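Local coordinates for protein chorismate synthase (Campylobacter jejuni, PDB 1SQ1) that probably converts 5-enolpyruvylshikimate-3-phosphate into chorismate and phosphate, using reduced FMN as cofactor, in the last step of the shikimate pathway, at residues Asn259-Lys264 and Phe268-Ser273. Residues are numbered along the deposited sequence; the frame is centred on the assembly and turned at random.
Sequences NNDALK and FLSNHS
F268 lies alongside L263, and one face of its ring takes the leucine's CD2, a CH-pi contact with CD2 3.5 Å from the ring centroid. A branched aliphatic chain suits a flat ring, while the carbonyl oxygen of D261 lies at the ring's edge. L269 follows with the one backbone hydrogen bond between the segments, from its N to O of A262 at 2.7 Å; its CD2 methyl packs on CA of L263. The small hydroxyl of S270 reaches in close, OG giving its proton to the anti lone pair of D261 OD1 at 2.7 Å. H272 N donates to D261 OD1 at 2.9 Å, on the syn side and 28° out of the carboxylate plane. The H272 ring has its edge by the N259 carbonyl, and an imidazole suits because ND1 can bond the E247 carboxylate. S273 completes the grip, its N donating to the syn lone pair of D261 OD2 at 2.9 Å. With CG of D261 beside its own backbone N (chi1 -61°), both oxygens face the 270-273 backbone, and an aspartate is short enough to accept three good bonds there. The arrangement is an irregular loop between helix 256-259 and strand 276-277, its antiparallel arms bridged by the D261 carboxylate; it meets K241 and K293 of the second subunit, the latter a predicted FMN-binding residue.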
ATOM      1  N   ASN A 259      10.270 -26.497 -24.448  1.00 79.54           N
ATOM      2  CA  ASN A 259      10.368 -25.302 -23.610  1.00 80.68           C
ATOM      3  C   ASN A 259      10.939 -25.619 -22.234  1.00 82.51           C
ATOM      4  O   ASN A 259      11.603 -24.788 -21.615  1.00 81.87           O
ATOM      5  CB  ASN A 259       8.990 -24.659 -23.441  1.00 79.13           C
ATOM      6  CG  ASN A 259       9.072 -23.162 -23.273  1.00 76.85           C
ATOM      7  OD1 ASN A 259       9.671 -22.476 -24.093  1.00 77.04           O
ATOM      8  ND2 ASN A 259       8.469 -22.648 -22.216  1.00 75.97           N
ATOM      9  N   ASN A 260      10.662 -26.831 -21.765  1.00 85.31           N
ATOM     10  CA  ASN A 260      11.121 -27.305 -20.465  1.00 87.66           C
ATOM     11  C   ASN A 260      12.606 -27.072 -20.229  1.00 87.83           C
ATOM     12  O   ASN A 260      13.440 -27.436 -21.052  1.00 88.15           O
ATOM     13  CB  ASN A 260      10.792 -28.801 -20.327  1.00 91.02           C
ATOM     14  CG  ASN A 260      11.652 -29.509 -19.285  1.00 94.42           C
ATOM     15  OD1 ASN A 260      11.773 -29.056 -18.145  1.00 97.08           O
ATOM     16  ND2 ASN A 260      12.244 -30.638 -19.674  1.00 94.56           N
ATOM     17  N   ASP A 261      12.930 -26.450 -19.101  1.00 88.99           N
ATOM     18  CA  ASP A 261      14.320 -26.193 -18.736  1.00 89.97           C
ATOM     19  C   ASP A 261      14.666 -27.113 -17.567  1.00 91.09           C
ATOM     20  O   ASP A 261      14.215 -26.882 -16.448  1.00 91.79           O
ATOM     21  CB  ASP A 261      14.508 -24.734 -18.303  1.00 87.99           C
ATOM     22  CG  ASP A 261      14.175 -23.748 -19.402  1.00 87.23           C
ATOM     23  OD1 ASP A 261      14.666 -23.932 -20.533  1.00 87.70           O
ATOM     24  OD2 ASP A 261      13.435 -22.780 -19.136  1.00 85.26           O
ATOM     25  N   ALA A 262      15.456 -28.153 -17.812  1.00 91.93           N
ATOM     26  CA  ALA A 262      15.809 -29.061 -16.727  1.00 93.07           C
ATOM     27  C   ALA A 262      17.247 -28.872 -16.253  1.00 93.93           C
ATOM     28  O   ALA A 262      18.021 -28.117 -16.850  1.00 93.17           O
ATOM     29  CB  ALA A 262      15.581 -30.501 -17.157  1.00 93.32           C
ATOM     30  N   LEU A 263      17.585 -29.556 -15.163  1.00 95.31           N
ATOM     31  CA  LEU A 263      18.919 -29.501 -14.571  1.00 97.00           C
ATOM     32  C   LEU A 263      19.311 -30.844 -13.949  1.00 98.31           C
ATOM     33  O   LEU A 263      20.266 -31.491 -14.387  1.00 98.74           O
ATOM     34  CB  LEU A 263      18.980 -28.405 -13.501  1.00 95.83           C
ATOM     35  CG  LEU A 263      17.674 -27.910 -12.864  1.00 95.38           C
ATOM     36  CD1 LEU A 263      16.838 -29.069 -12.356  1.00 93.59           C
ATOM     37  CD2 LEU A 263      18.010 -26.955 -11.729  1.00 94.18           C
ATOM     38  N   LYS A 264      18.560 -31.241 -12.922  1.00 99.88           N
ATOM     39  CA  LYS A 264      18.757 -32.495 -12.186  1.00 99.90           C
ATOM     40  C   LYS A 264      20.136 -32.604 -11.533  1.00 99.55           C
ATOM     41  O   LYS A 264      20.329 -33.390 -10.598  1.00100.08           O
ATOM     42  CB  LYS A 264      18.522 -33.701 -13.109  1.00101.15           C
ATOM     43  CG  LYS A 264      18.497 -35.063 -12.401  1.00102.01           C
ATOM     44  CD  LYS A 264      17.315 -35.197 -11.445  1.00102.23           C
ATOM     45  CE  LYS A 264      15.981 -35.132 -12.180  1.00102.11           C
ATOM     46  NZ  LYS A 264      14.821 -35.328 -11.263  1.00100.98           N
ATOM     47  N   PHE A 268      20.759 -24.875 -14.378  1.00 84.65           N
ATOM     48  CA  PHE A 268      19.762 -25.156 -15.414  1.00 82.79           C
ATOM     49  C   PHE A 268      20.418 -25.359 -16.768  1.00 82.44           C
ATOM     50  O   PHE A 268      21.417 -24.714 -17.073  1.00 82.67           O
ATOM     51  CB  PHE A 268      18.743 -24.004 -15.499  1.00 80.55           C
ATOM     52  CG  PHE A 268      17.652 -24.077 -14.463  1.00 75.84           C
ATOM     53  CD1 PHE A 268      16.679 -25.072 -14.533  1.00 73.02           C
ATOM     54  CD2 PHE A 268      17.620 -23.181 -13.401  1.00 74.49           C
ATOM     55  CE1 PHE A 268      15.689 -25.178 -13.562  1.00 70.42           C
ATOM     56  CE2 PHE A 268      16.631 -23.280 -12.421  1.00 73.05           C
ATOM     57  CZ  PHE A 268      15.664 -24.285 -12.505  1.00 71.03           C
ATOM     58  N   LEU A 269      19.865 -26.262 -17.571  1.00 81.50           N
ATOM     59  CA  LEU A 269      20.425 -26.511 -18.893  1.00 81.98           C
ATOM     60  C   LEU A 269      20.070 -25.379 -19.854  1.00 82.06           C
ATOM     61  O   LEU A 269      20.913 -24.540 -20.190  1.00 82.25           O
ATOM     62  CB  LEU A 269      19.927 -27.849 -19.445  1.00 81.75           C
ATOM     63  CG  LEU A 269      20.697 -29.097 -18.986  1.00 83.08           C
ATOM     64  CD1 LEU A 269      22.070 -29.132 -19.639  1.00 83.29           C
ATOM     65  CD2 LEU A 269      20.830 -29.106 -17.469  1.00 83.85           C
ATOM     66  N   SER A 270      18.813 -25.362 -20.286  1.00 80.70           N
ATOM     67  CA  SER A 270      18.301 -24.341 -21.198  1.00 78.26           C
ATOM     68  C   SER A 270      17.723 -23.166 -20.406  1.00 75.01           C
ATOM     69  O   SER A 270      17.460 -23.300 -19.215  1.00 75.11           O
ATOM     70  CB  SER A 270      17.223 -24.965 -22.088  1.00 79.95           C
ATOM     71  OG  SER A 270      16.394 -25.838 -21.325  1.00 83.20           O
ATOM     72  N   ASN A 271      17.526 -22.022 -21.057  1.00 71.90           N
ATOM     73  CA  ASN A 271      16.970 -20.856 -20.359  1.00 68.57           C
ATOM     74  C   ASN A 271      15.744 -20.288 -21.063  1.00 66.16           C
ATOM     75  O   ASN A 271      15.615 -19.074 -21.223  1.00 66.53           O
ATOM     76  CB  ASN A 271      18.030 -19.751 -20.214  1.00 66.41           C
ATOM     77  CG  ASN A 271      17.600 -18.653 -19.258  1.00 65.17           C
ATOM     78  OD1 ASN A 271      16.873 -18.904 -18.300  1.00 64.66           O
ATOM     79  ND2 ASN A 271      18.070 -17.436 -19.499  1.00 64.90           N
ATOM     80  N   HIS A 272      14.837 -21.164 -21.476  1.00 63.12           N
ATOM     81  CA  HIS A 272      13.638 -20.727 -22.170  1.00 61.17           C
ATOM     82  C   HIS A 272      12.772 -19.844 -21.301  1.00 59.42           C
ATOM     83  O   HIS A 272      12.117 -18.923 -21.789  1.00 60.27           O
ATOM     84  CB  HIS A 272      12.833 -21.935 -22.615  1.00 63.80           C
ATOM     85  CG  HIS A 272      13.521 -22.757 -23.655  1.00 66.29           C
ATOM     86  ND1 HIS A 272      13.973 -22.223 -24.841  1.00 66.25           N
ATOM     87  CD2 HIS A 272      13.829 -24.076 -23.691  1.00 67.16           C
ATOM     88  CE1 HIS A 272      14.531 -23.174 -25.565  1.00 67.46           C
ATOM     89  NE2 HIS A 272      14.457 -24.310 -24.892  1.00 68.64           N
ATOM     90  N   SER A 273      12.784 -20.137 -20.008  1.00 56.28           N
ATOM     91  CA  SER A 273      12.008 -19.404 -19.021  1.00 53.25           C
ATOM     92  C   SER A 273      12.380 -17.928 -18.905  1.00 50.56           C
ATOM     93  O   SER A 273      11.605 -17.129 -18.394  1.00 50.54           O
ATOM     94  CB  SER A 273      12.173 -20.067 -17.657  1.00 54.07           C
ATOM     95  OG  SER A 273      13.530 -20.000 -17.245  1.00 55.84           O
TER